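Long-range contacts in MxaA (Stigmatella aurantiaca, PDB 4W4T), which ends the myxalamid PKS-NRPS assembly line with its terminal reductase domain, the piece described here, a Rossmann-fold NADPH-binding unit that probably releases the product by reduction: residues G249-G254 and P286-S291; L67-L72 and E104-W109; L310-F315 and P396-S401; E73-R78 and A293-S298. All blocks are in the same frame, centred on the assembly; numbering follows the deposited sequence.

From the N terminus, helix 66-78 comes first and serves two contacts: 67-72 opens contact 2 and 73-78 opens contact 4. Contact 2 closes early, at 104-109, the end of helix 92-105 and the turn after it. Contact 4 stays open, so the two cross along the chain, and it closes only at 293-298 on helix 287-298. Within that long span lies contact 1, joining the loop after strand 239-248 to the start of the same helix 287-298. F70 of contact 2 touches both H250 and V287 of contact 1. Contact 3 follows in series, tying the loop after strand 307-310 to the lead-in of helix 400-412; its P396 packs on S251 and Y289.

Contact 1: residues G249-G254 and P286-S291; sequences GHSRTG and PVDYVS
D288, in the first turn of helix 287-298, takes two hydrogen bonds from S251, one at each carboxylate oxygen. S251 OG donates to the syn lone pair of D288 OD2 at 2.6 Å. S251 N donates to D288 OD1 at 3.0 Å, approaching from above the carboxylate plane. The serine OG sits between its own backbone N and carbonyl carbon (chi1 68°), close enough to its N-H for both donors to reach one carboxylate.

The second interaction is a stack. D288 lies over one face of the H250 imidazole, with the two planes 25° apart and H250 CD2 3.4 Å from D288 CB. The ring cannot turn easily, because its ND1 accepts from R252 N at 3.1 Å and from T253 N at 3.2 Å, both tilted out of its plane. Replacing H250 by alanine would probably leave those two amides without their acceptor and the D288 carboxylate without the ring it rests on.

Apolar packing completes the contact: V287 CG1 lies 4.1 Å from H250 CB, and V287 also touches F66 and L67, both NADPH-binding residues. S251 and P286 also touch helix 400-412, at L402 and Y406, and the Y406 hydroxyl bonds to G249 O.

The two S251 donors would probably favour an ionised D288, with the imidazole packed against it, pinning the loop after strand 239-248 to the helix start.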
loop_
_atom_site.group_PDB
_atom_site.type_symbol
_atom_site.label_atom_id
_atom_site.label_comp_id
_atom_site.label_asym_id
_atom_site.label_seq_id
_atom_site.Cartn_x
_atom_site.Cartn_y
_atom_site.Cartn_z
ATOM N N GLY A 249 -6.611 5.280 22.696
ATOM C CA GLY A 249 -5.607 5.503 23.729
ATOM C C GLY A 249 -6.072 5.293 25.160
ATOM O O GLY A 249 -7.270 5.302 25.449
ATOM N N HIS A 250 -5.119 5.091 26.065
ATOM C CA HIS A 250 -5.417 5.025 27.489
ATOM C C HIS A 250 -6.004 6.367 27.952
ATOM O O HIS A 250 -5.436 7.399 27.651
ATOM C CB HIS A 250 -4.155 4.699 28.279
ATOM C CG HIS A 250 -4.411 4.382 29.716
ATOM N ND1 HIS A 250 -4.601 5.358 30.671
ATOM C CD2 HIS A 250 -4.498 3.194 30.367
ATOM C CE1 HIS A 250 -4.800 4.786 31.847
ATOM N NE2 HIS A 250 -4.747 3.472 31.687
ATOM N N SER A 251 -7.113 6.335 28.688
ATOM C CA SER A 251 -7.892 7.557 28.980
ATOM C C SER A 251 -7.206 8.534 29.932
ATOM O O SER A 251 -7.630 9.691 30.047
ATOM C CB SER A 251 -9.264 7.200 29.560
ATOM O OG SER A 251 -9.163 6.621 30.856
ATOM N N ARG A 252 -6.155 8.079 30.610
ATOM C CA ARG A 252 -5.459 8.922 31.576
ATOM C C ARG A 252 -4.059 9.292 31.108
ATOM O O ARG A 252 -3.694 10.463 31.139
ATOM C CB ARG A 252 -5.392 8.228 32.942
ATOM C CG ARG A 252 -6.746 8.019 33.583
ATOM C CD ARG A 252 -7.479 9.340 33.729
ATOM N NE ARG A 252 -8.825 9.184 34.277
ATOM C CZ ARG A 252 -9.108 9.178 35.576
ATOM N NH1 ARG A 252 -8.134 9.312 36.471
ATOM N NH2 ARG A 252 -10.365 9.036 35.981
ATOM N N THR A 253 -3.281 8.304 30.665
ATOM C CA THR A 253 -1.925 8.554 30.171
ATOM C C THR A 253 -1.882 8.970 28.704
ATOM O O THR A 253 -0.892 9.534 28.235
ATOM C CB THR A 253 -1.017 7.294 30.309
ATOM O OG1 THR A 253 -1.480 6.282 29.402
ATOM C CG2 THR A 253 -1.038 6.746 31.728
ATOM N N GLY A 254 -2.936 8.649 27.960
ATOM C CA GLY A 254 -2.939 8.894 26.531
ATOM C C GLY A 254 -2.125 7.884 25.740
ATOM O O GLY A 254 -1.944 8.041 24.529
ATOM N N PRO A 286 -11.539 3.488 24.855
ATOM C CA PRO A 286 -10.191 3.529 25.429
ATOM C C PRO A 286 -9.667 2.149 25.860
ATOM O O PRO A 286 -10.412 1.356 26.436
ATOM C CB PRO A 286 -10.361 4.438 26.637
ATOM C CG PRO A 286 -11.468 5.393 26.223
ATOM C CD PRO A 286 -12.431 4.507 25.461
ATOM N N VAL A 287 -8.389 1.903 25.614
ATOM C CA VAL A 287 -7.796 0.577 25.873
ATOM C C VAL A 287 -7.875 0.168 27.355
ATOM O O VAL A 287 -7.983 -1.034 27.659
ATOM C CB VAL A 287 -6.334 0.523 25.395
ATOM C CG1 VAL A 287 -5.424 1.407 26.256
ATOM C CG2 VAL A 287 -5.839 -0.940 25.367
ATOM N N ASP A 288 -7.875 1.141 28.277
ATOM C CA ASP A 288 -7.983 0.781 29.699
ATOM C C ASP A 288 -9.366 0.212 30.038
ATOM O O ASP A 288 -9.487 -0.658 30.906
ATOM C CB ASP A 288 -7.632 1.949 30.642
ATOM C CG ASP A 288 -8.250 3.294 30.226
ATOM O OD1 ASP A 288 -8.266 3.605 29.022
ATOM O OD2 ASP A 288 -8.685 4.045 31.135
ATOM N N TYR A 289 -10.400 0.632 29.322
ATOM C CA TYR A 289 -11.704 0.006 29.505
ATOM C C TYR A 289 -11.755 -1.408 28.911
ATOM O O TYR A 289 -12.300 -2.320 29.528
ATOM C CB TYR A 289 -12.811 0.861 28.892
ATOM C CG TYR A 289 -14.150 0.163 28.876
ATOM C CD1 TYR A 289 -14.843 -0.095 30.064
ATOM C CD2 TYR A 289 -14.720 -0.250 27.678
ATOM C CE1 TYR A 289 -16.057 -0.732 30.049
ATOM C CE2 TYR A 289 -15.943 -0.880 27.649
ATOM C CZ TYR A 289 -16.605 -1.124 28.837
ATOM O OH TYR A 289 -17.816 -1.762 28.807
ATOM N N VAL A 290 -11.232 -1.575 27.695
ATOM C CA VAL A 290 -11.264 -2.885 27.060
ATOM C C VAL A 290 -10.502 -3.899 27.903
ATOM O O VAL A 290 -11.023 -4.978 28.204
ATOM C CB VAL A 290 -10.676 -2.852 25.646
ATOM C CG1 VAL A 290 -10.749 -4.227 25.025
ATOM C CG2 VAL A 290 -11.437 -1.838 24.794
ATOM N N SER A 291 -9.290 -3.550 28.320
ATOM C CA SER A 291 -8.497 -4.512 29.084
ATOM C C SER A 291 -9.153 -4.808 30.429
ATOM O O SER A 291 -9.215 -5.966 30.829
ATOM C CB SER A 291 -7.056 -4.034 29.288
ATOM O OG SER A 291 -6.981 -2.815 30.004
#

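Contact 2: residues L67-L72 and E104-W109; sequences LGAFLL and ESYSLW
A69 and F70 meet Y106 and L108 without any hydrogen bond between the segments; the shortest polar bond here lies within the helix beneath them, L72 N to G68 O at 2.8 Å. G68 is the last glycine of the TGxxGxxG sequence that opens this Rossmann-type nucleotide-binding fold. On the other side, a Schellman motif ends helix 92-105: S107 N bonds to E104 O at 3.1 Å and L108 N returns to L103 O, with S107 at positive phi. That turn delivers L108 to its partners.

The CD1 methyl of L108 meets both helix residues. It stands over the centre of the F70 ring, 3.6 Å from the centroid and 8° off the ring normal, a clear CH-pi contact. The same CD1 lies 3.8 Å from A69 CB. Y106 comes in beside it: its CB is 3.8 Å from F70 CZ, and its CD2 is 3.7 Å from A69 CB. The two aromatic rings lie obliquely, with planes at 37°. F70 CG is anti to its carbonyl carbon (chi1 -66°), leaning the ring back toward F66, an NADPH-binding residue whose ring also meets Y106 edge-to-face.

No hydrogen bond or salt bridge joins 67-72 to 104-109, so the match between these two segments, just past the glycine-rich turn, rests on the fit of apolar groups and the CH-pi contact.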
loop_
_atom_site.group_PDB
_atom_site.type_symbol
_atom_site.label_atom_id
_atom_site.label_comp_id
_atom_site.label_asym_id
_atom_site.label_seq_id
_atom_site.Cartn_x
_atom_site.Cartn_y
_atom_site.Cartn_z
ATOM N N LEU A 67 -3.292 -3.697 22.805
ATOM C CA LEU A 67 -4.199 -4.261 23.812
ATOM C C LEU A 67 -3.489 -5.269 24.716
ATOM O O LEU A 67 -3.692 -5.283 25.929
ATOM C CB LEU A 67 -5.400 -4.933 23.151
ATOM C CG LEU A 67 -6.405 -5.582 24.114
ATOM C CD1 LEU A 67 -6.935 -4.576 25.135
ATOM C CD2 LEU A 67 -7.540 -6.176 23.309
ATOM N N GLY A 68 -2.650 -6.108 24.110
ATOM C CA GLY A 68 -1.945 -7.143 24.855
ATOM C C GLY A 68 -1.106 -6.634 26.015
ATOM O O GLY A 68 -1.039 -7.277 27.058
ATOM N N ALA A 69 -0.458 -5.487 25.832
ATOM C CA ALA A 69 0.337 -4.878 26.898
ATOM C C ALA A 69 -0.523 -4.570 28.125
ATOM O O ALA A 69 -0.149 -4.872 29.252
ATOM C CB ALA A 69 1.014 -3.612 26.394
ATOM N N PHE A 70 -1.688 -3.970 27.894
ATOM C CA PHE A 70 -2.571 -3.586 28.985
ATOM C C PHE A 70 -3.213 -4.807 29.616
ATOM O O PHE A 70 -3.342 -4.890 30.834
ATOM C CB PHE A 70 -3.629 -2.589 28.479
ATOM C CG PHE A 70 -3.045 -1.276 28.067
ATOM C CD1 PHE A 70 -2.486 -1.111 26.809
ATOM C CD2 PHE A 70 -3.016 -0.213 28.955
ATOM C CE1 PHE A 70 -1.923 0.092 26.431
ATOM C CE2 PHE A 70 -2.459 0.997 28.593
ATOM C CZ PHE A 70 -1.915 1.161 27.331
ATOM N N LEU A 71 -3.587 -5.775 28.783
ATOM C CA LEU A 71 -4.108 -7.039 29.276
ATOM C C LEU A 71 -3.071 -7.735 30.162
ATOM O O LEU A 71 -3.399 -8.265 31.218
ATOM C CB LEU A 71 -4.504 -7.934 28.096
ATOM C CG LEU A 71 -5.506 -9.072 28.271
ATOM C CD1 LEU A 71 -6.713 -8.630 29.094
ATOM C CD2 LEU A 71 -5.958 -9.552 26.878
ATOM N N LEU A 72 -1.814 -7.718 29.747
ATOM C CA LEU A 72 -0.790 -8.367 30.568
ATOM C C LEU A 72 -0.662 -7.668 31.920
ATOM O O LEU A 72 -0.686 -8.315 32.975
ATOM C CB LEU A 72 0.551 -8.380 29.855
ATOM C CG LEU A 72 1.696 -8.944 30.699
ATOM C CD1 LEU A 72 1.330 -10.305 31.288
ATOM C CD2 LEU A 72 2.968 -9.015 29.877
ATOM N N GLU A 104 6.967 -1.058 28.500
ATOM C CA GLU A 104 7.657 0.199 28.793
ATOM C C GLU A 104 7.169 1.321 27.875
ATOM O O GLU A 104 7.045 2.469 28.296
ATOM C CB GLU A 104 9.180 0.022 28.666
ATOM C CG GLU A 104 9.842 -0.589 29.898
ATOM C CD GLU A 104 11.329 -0.906 29.713
ATOM O OE1 GLU A 104 11.845 -0.864 28.573
ATOM O OE2 GLU A 104 11.987 -1.183 30.730
ATOM N N SER A 105 6.861 0.982 26.626
ATOM C CA SER A 105 6.440 1.979 25.655
ATOM C C SER A 105 5.085 2.599 26.006
ATOM O O SER A 105 4.768 3.690 25.537
ATOM C CB SER A 105 6.392 1.370 24.254
ATOM O OG SER A 105 5.348 0.421 24.149
ATOM N N TYR A 106 4.303 1.915 26.840
ATOM C CA TYR A 106 2.995 2.423 27.257
ATOM C C TYR A 106 2.982 2.790 28.731
ATOM O O TYR A 106 1.920 2.920 29.336
ATOM C CB TYR A 106 1.899 1.396 26.955
ATOM C CG TYR A 106 1.875 1.018 25.497
ATOM C CD1 TYR A 106 1.645 1.981 24.518
ATOM C CD2 TYR A 106 2.105 -0.288 25.092
ATOM C CE1 TYR A 106 1.640 1.650 23.175
ATOM C CE2 TYR A 106 2.096 -0.630 23.756
ATOM C CZ TYR A 106 1.865 0.339 22.798
ATOM O OH TYR A 106 1.859 -0.001 21.463
ATOM N N SER A 107 4.174 2.952 29.299
ATOM C CA SER A 107 4.337 3.286 30.712
ATOM C C SER A 107 3.637 2.306 31.639
ATOM O O SER A 107 3.100 2.703 32.670
ATOM C CB SER A 107 3.831 4.707 30.980
ATOM O OG SER A 107 4.554 5.629 30.194
ATOM N N LEU A 108 3.661 1.024 31.274
ATOM C CA LEU A 108 3.038 -0.016 32.078
ATOM C C LEU A 108 4.046 -0.854 32.855
ATOM O O LEU A 108 3.658 -1.637 33.721
ATOM C CB LEU A 108 2.209 -0.948 31.199
ATOM C CG LEU A 108 0.973 -0.351 30.526
ATOM C CD1 LEU A 108 0.507 -1.275 29.411
ATOM C CD2 LEU A 108 -0.132 -0.142 31.553
ATOM N N TRP A 109 5.330 -0.698 32.549
ATOM C CA TRP A 109 6.330 -1.549 33.179
ATOM C C TRP A 109 6.708 -1.133 34.597
ATOM O O TRP A 109 6.931 0.046 34.882
ATOM C CB TRP A 109 7.602 -1.620 32.343
ATOM C CG TRP A 109 8.580 -2.559 32.964
ATOM C CD1 TRP A 109 9.715 -2.234 33.646
ATOM C CD2 TRP A 109 8.474 -3.987 33.015
ATOM N NE1 TRP A 109 10.336 -3.375 34.101
ATOM C CE2 TRP A 109 9.594 -4.464 33.723
ATOM C CE3 TRP A 109 7.548 -4.908 32.515
ATOM C CZ2 TRP A 109 9.811 -5.820 33.945
ATOM C CZ3 TRP A 109 7.762 -6.252 32.740
ATOM C CH2 TRP A 109 8.886 -6.697 33.446
#

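Contact 3: residues L310-F315 and P396-S401; sequences LVNPQF and PSVDAS
Q314 stretches across to the backbone of S397 and V398. From CB the chain runs out with CG anti to the backbone N (chi1 168°) and then bends at chi2, bringing CD to 4.0 Å from V398 N. OE1 does the real work: it accepts from V398 N at 3.0 Å in an almost straight bond (168°), in the carbonyl plane and on a lone pair, with S397 CA 3.7 Å away. NE2 turns toward the other side of the same residue and donates weakly to V398 O at 3.5 Å. One amide thus addresses both the N-H and the C=O of V398.

N312 fixes the backbone before Q314 through an Asx turn, its OD1 accepting from Q314 N at 3.1 Å, while ND2 gives a weak bond to P396 O at 3.1 Å and packs 3.6 Å from V398 CG2. The stronger partner of that ND2 is L284 O. Further along, D399 caps helix 400-412 at L402 N.

The contact joins the loop after strand 307-310 to the approach to that helix, away from the NADPH site. Its polar links run from uncharged side-chain amides reaching main-chain atoms, one of them strong, V398 N to Q314 OE1, and two weak.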
loop_
_atom_site.group_PDB
_atom_site.type_symbol
_atom_site.label_atom_id
_atom_site.label_comp_id
_atom_site.label_asym_id
_atom_site.label_seq_id
_atom_site.Cartn_x
_atom_site.Cartn_y
_atom_site.Cartn_z
ATOM N N LEU A 310 -17.335 -4.905 23.664
ATOM C CA LEU A 310 -16.557 -3.960 24.447
ATOM C C LEU A 310 -16.386 -2.691 23.634
ATOM O O LEU A 310 -15.327 -2.424 23.068
ATOM C CB LEU A 310 -15.212 -4.563 24.854
ATOM C CG LEU A 310 -15.364 -5.907 25.568
ATOM C CD1 LEU A 310 -14.007 -6.406 26.094
ATOM C CD2 LEU A 310 -16.382 -5.802 26.696
ATOM N N VAL A 311 -17.476 -1.934 23.576
ATOM C CA VAL A 311 -17.567 -0.699 22.820
ATOM C C VAL A 311 -17.991 0.418 23.753
ATOM O O VAL A 311 -18.557 0.172 24.815
ATOM C CB VAL A 311 -18.582 -0.814 21.668
ATOM C CG1 VAL A 311 -18.188 -1.967 20.715
ATOM C CG2 VAL A 311 -19.983 -1.049 22.231
ATOM N N ASN A 312 -17.721 1.649 23.352
ATOM C CA ASN A 312 -18.203 2.797 24.095
ATOM C C ASN A 312 -19.724 2.861 23.970
ATOM O O ASN A 312 -20.253 2.940 22.860
ATOM C CB ASN A 312 -17.548 4.078 23.581
ATOM C CG ASN A 312 -17.580 5.200 24.607
ATOM O OD1 ASN A 312 -18.535 5.323 25.368
ATOM N ND2 ASN A 312 -16.528 6.003 24.642
ATOM N N PRO A 313 -20.435 2.815 25.110
ATOM C CA PRO A 313 -21.899 2.941 25.099
ATOM C C PRO A 313 -22.371 4.277 24.515
ATOM O O PRO A 313 -23.501 4.369 24.030
ATOM C CB PRO A 313 -22.275 2.840 26.587
ATOM C CG PRO A 313 -21.099 2.195 27.238
ATOM C CD PRO A 313 -19.909 2.681 26.478
ATOM N N GLN A 314 -21.519 5.296 24.568
ATOM C CA GLN A 314 -21.864 6.618 24.040
ATOM C C GLN A 314 -21.116 6.877 22.733
ATOM O O GLN A 314 -19.895 6.885 22.720
ATOM C CB GLN A 314 -21.535 7.708 25.076
ATOM C CG GLN A 314 -21.563 9.170 24.555
ATOM C CD GLN A 314 -20.201 9.896 24.675
ATOM O OE1 GLN A 314 -19.155 9.273 24.919
ATOM N NE2 GLN A 314 -20.217 11.225 24.497
ATOM N N PHE A 315 -21.828 7.059 21.629
ATOM C CA PHE A 315 -21.150 7.389 20.369
ATOM C C PHE A 315 -20.757 8.864 20.350
ATOM O O PHE A 315 -21.268 9.667 21.128
ATOM C CB PHE A 315 -22.038 7.071 19.151
ATOM C CG PHE A 315 -23.231 7.986 19.012
ATOM C CD1 PHE A 315 -23.128 9.203 18.345
ATOM C CD2 PHE A 315 -24.453 7.631 19.547
ATOM C CE1 PHE A 315 -24.228 10.050 18.229
ATOM C CE2 PHE A 315 -25.554 8.470 19.430
ATOM C CZ PHE A 315 -25.442 9.676 18.767
ATOM N N PRO A 396 -14.850 5.340 29.684
ATOM C CA PRO A 396 -14.756 6.803 29.686
ATOM C C PRO A 396 -15.569 7.415 28.550
ATOM O O PRO A 396 -15.724 6.823 27.482
ATOM C CB PRO A 396 -13.260 7.068 29.499
ATOM C CG PRO A 396 -12.581 5.812 29.985
ATOM C CD PRO A 396 -13.530 4.691 29.670
ATOM N N SER A 397 -16.119 8.596 28.808
ATOM C CA SER A 397 -16.829 9.358 27.797
ATOM C C SER A 397 -15.865 9.985 26.807
ATOM O O SER A 397 -14.739 10.344 27.165
ATOM C CB SER A 397 -17.661 10.471 28.443
ATOM O OG SER A 397 -18.477 9.952 29.473
ATOM N N VAL A 398 -16.311 10.138 25.567
ATOM C CA VAL A 398 -15.528 10.892 24.601
ATOM C C VAL A 398 -15.932 12.356 24.757
ATOM O O VAL A 398 -17.098 12.713 24.577
ATOM C CB VAL A 398 -15.747 10.414 23.168
ATOM C CG1 VAL A 398 -14.917 11.266 22.186
ATOM C CG2 VAL A 398 -15.359 8.948 23.041
ATOM N N ASP A 399 -14.975 13.183 25.149
ATOM C CA ASP A 399 -15.228 14.608 25.311
ATOM C C ASP A 399 -13.951 15.394 25.049
ATOM O O ASP A 399 -12.919 14.809 24.734
ATOM C CB ASP A 399 -15.789 14.914 26.714
ATOM C CG ASP A 399 -14.922 14.365 27.841
ATOM O OD1 ASP A 399 -13.685 14.236 27.674
ATOM O OD2 ASP A 399 -15.487 14.069 28.915
ATOM N N ALA A 400 -14.012 16.720 25.169
ATOM C CA ALA A 400 -12.829 17.519 24.882
ATOM C C ALA A 400 -11.636 17.101 25.759
ATOM O O ALA A 400 -10.499 17.087 25.307
ATOM C CB ALA A 400 -13.142 19.016 25.046
ATOM N N SER A 401 -11.906 16.734 27.006
ATOM C CA SER A 401 -10.841 16.322 27.911
ATOM C C SER A 401 -10.120 15.050 27.442
ATOM O O SER A 401 -8.885 15.009 27.444
ATOM C CB SER A 401 -11.394 16.096 29.324
ATOM O OG SER A 401 -10.335 15.823 30.227
#

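Contact 4: residues E73-R78 and A293-S298; sequences EELCRR and AIVDLS
V295 presents both its methyls to helix 66-78. CG2 fits against E74 CG at 3.6 Å and L75 CD2 at 3.8 Å, and CG1 lies beneath one face of the R78 guanidinium, offset toward the rim, 3.6 Å from R78 NH1. At the edge of that guanidinium stands D296 in a salt bridge, but R78 NH2 and D296 OD1 are modelled too close together, so the detail of this pairing is doubtful.

These helices, 66-78 and 287-298, run side by side against the parallel sheet of the Rossmann fold; the short segments cross at -43° with their axes 10.1 Å apart, L75 and V295 being nearest.

Around this first shell the charges are held by one another. E74, with CG anti to the backbone N (chi1 -173°), directs its carboxylate toward helix 287-298, where E74 OE2 takes a hydrogen bond from S292 OG and E74 OE1 probably one from S291 OG. R78 NH1 also donates to E74 OE2, at 3.2 Å and close to the guanidinium plane, arriving on the anti side of the oxygen. With alanine at E74, R78 is likely to lose the charge that fixes its guanidinium over V295, and the hydroxyls of S291 and S292 a partner.

R77 grips E73 side-on, with R77 NE to E73 OE2 at 2.8 Å and R77 NH2 to E73 OE1 at 3.0 Å. On the other helix, D296 OD2 is bonded to T393 OG1, and S298 OG donates to V295 O at 2.7 Å.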
loop_
_atom_site.group_PDB
_atom_site.type_symbol
_atom_site.label_atom_id
_atom_site.label_comp_id
_atom_site.label_asym_id
_atom_site.label_seq_id
_atom_site.Cartn_x
_atom_site.Cartn_y
_atom_site.Cartn_z
ATOM N N GLU A 73 -0.560 -6.346 31.888
ATOM C CA GLU A 73 -0.356 -5.591 33.113
ATOM C C GLU A 73 -1.580 -5.754 34.022
ATOM O O GLU A 73 -1.453 -5.935 35.244
ATOM C CB GLU A 73 -0.049 -4.130 32.773
ATOM C CG GLU A 73 0.464 -3.287 33.936
ATOM C CD GLU A 73 -0.661 -2.749 34.789
ATOM O OE1 GLU A 73 -1.812 -2.750 34.298
ATOM O OE2 GLU A 73 -0.400 -2.324 35.941
ATOM N N GLU A 74 -2.765 -5.778 33.424
ATOM C CA GLU A 74 -3.981 -5.981 34.193
ATOM C C GLU A 74 -4.075 -7.389 34.798
ATOM O O GLU A 74 -4.541 -7.555 35.926
ATOM C CB GLU A 74 -5.205 -5.699 33.322
ATOM C CG GLU A 74 -6.522 -5.730 34.078
ATOM C CD GLU A 74 -7.214 -4.381 34.089
ATOM O OE1 GLU A 74 -6.946 -3.566 33.172
ATOM O OE2 GLU A 74 -8.032 -4.149 35.000
ATOM N N LEU A 75 -3.642 -8.408 34.061
ATOM C CA LEU A 75 -3.679 -9.775 34.581
ATOM C C LEU A 75 -2.737 -9.962 35.777
ATOM O O LEU A 75 -3.052 -10.699 36.712
ATOM C CB LEU A 75 -3.320 -10.781 33.469
ATOM C CG LEU A 75 -4.434 -11.067 32.451
ATOM C CD1 LEU A 75 -3.884 -11.894 31.296
ATOM C CD2 LEU A 75 -5.621 -11.770 33.080
ATOM N N CYS A 76 -1.584 -9.305 35.743
ATOM C CA CYS A 76 -0.672 -9.359 36.886
ATOM C C CYS A 76 -1.301 -8.723 38.135
ATOM O O CYS A 76 -1.129 -9.226 39.249
ATOM C CB CYS A 76 0.649 -8.678 36.545
ATOM S SG CYS A 76 1.617 -9.571 35.304
ATOM N N ARG A 77 -2.064 -7.648 37.946
ATOM C CA ARG A 77 -2.660 -6.955 39.084
ATOM C C ARG A 77 -3.843 -7.709 39.684
ATOM O O ARG A 77 -4.039 -7.697 40.897
ATOM C CB ARG A 77 -3.095 -5.542 38.678
ATOM C CG ARG A 77 -1.935 -4.556 38.592
ATOM C CD ARG A 77 -2.404 -3.112 38.494
ATOM N NE ARG A 77 -2.881 -2.788 37.152
ATOM C CZ ARG A 77 -4.165 -2.739 36.812
ATOM N NH1 ARG A 77 -5.102 -2.994 37.719
ATOM N NH2 ARG A 77 -4.505 -2.446 35.566
ATOM N N ARG A 78 -4.638 -8.365 38.848
ATOM C CA ARG A 78 -5.877 -8.988 39.263
ATOM C C ARG A 78 -5.868 -10.459 39.523
ATOM O O ARG A 78 -6.843 -11.041 39.938
ATOM C CB ARG A 78 -6.940 -8.702 38.251
ATOM C CG ARG A 78 -6.904 -7.281 37.786
ATOM C CD ARG A 78 -7.925 -6.483 38.487
ATOM N NE ARG A 78 -9.196 -7.145 38.439
ATOM C CZ ARG A 78 -10.104 -7.032 37.482
ATOM N NH1 ARG A 78 -9.943 -6.247 36.404
ATOM N NH2 ARG A 78 -11.186 -7.728 37.617
ATOM N N ALA A 293 -12.344 -4.647 31.188
ATOM C CA ALA A 293 -13.573 -5.408 30.968
ATOM C C ALA A 293 -13.268 -6.860 30.606
ATOM O O ALA A 293 -13.956 -7.766 31.067
ATOM C CB ALA A 293 -14.434 -4.765 29.876
ATOM N N ILE A 294 -12.265 -7.071 29.757
ATOM C CA ILE A 294 -11.857 -8.432 29.423
ATOM C C ILE A 294 -11.573 -9.224 30.695
ATOM O O ILE A 294 -12.113 -10.314 30.902
ATOM C CB ILE A 294 -10.610 -8.447 28.529
ATOM C CG1 ILE A 294 -10.951 -7.919 27.134
ATOM C CG2 ILE A 294 -10.036 -9.878 28.441
ATOM C CD1 ILE A 294 -9.726 -7.750 26.242
ATOM N N VAL A 295 -10.733 -8.664 31.554
ATOM C CA VAL A 295 -10.333 -9.387 32.758
ATOM C C VAL A 295 -11.529 -9.552 33.691
ATOM O O VAL A 295 -11.773 -10.646 34.176
ATOM C CB VAL A 295 -9.166 -8.690 33.483
ATOM C CG1 VAL A 295 -8.889 -9.361 34.841
ATOM C CG2 VAL A 295 -7.917 -8.725 32.618
ATOM N N ASP A 296 -12.306 -8.515 33.906
ATOM C CA ASP A 296 -13.487 -8.593 34.728
ATOM C C ASP A 296 -14.444 -9.653 34.253
ATOM O O ASP A 296 -14.859 -10.450 34.996
ATOM C CB ASP A 296 -14.195 -7.238 34.804
ATOM C CG ASP A 296 -13.568 -6.312 35.813
ATOM O OD1 ASP A 296 -12.778 -6.726 36.625
ATOM O OD2 ASP A 296 -13.901 -5.163 35.848
ATOM N N LEU A 297 -14.773 -9.640 32.979
ATOM C CA LEU A 297 -15.738 -10.590 32.427
ATOM C C LEU A 297 -15.190 -12.012 32.475
ATOM O O LEU A 297 -15.939 -12.962 32.692
ATOM C CB LEU A 297 -16.103 -10.229 30.992
ATOM C CG LEU A 297 -16.942 -8.951 30.853
ATOM C CD1 LEU A 297 -16.852 -8.429 29.419
ATOM C CD2 LEU A 297 -18.396 -9.230 31.239
ATOM N N SER A 298 -13.884 -12.148 32.279
ATOM C CA SER A 298 -13.272 -13.479 32.252
ATOM C C SER A 298 -13.381 -14.157 33.609
ATOM O O SER A 298 -13.228 -15.375 33.718
ATOM C CB SER A 298 -11.806 -13.400 31.837
ATOM O OG SER A 298 -11.004 -12.838 32.864
#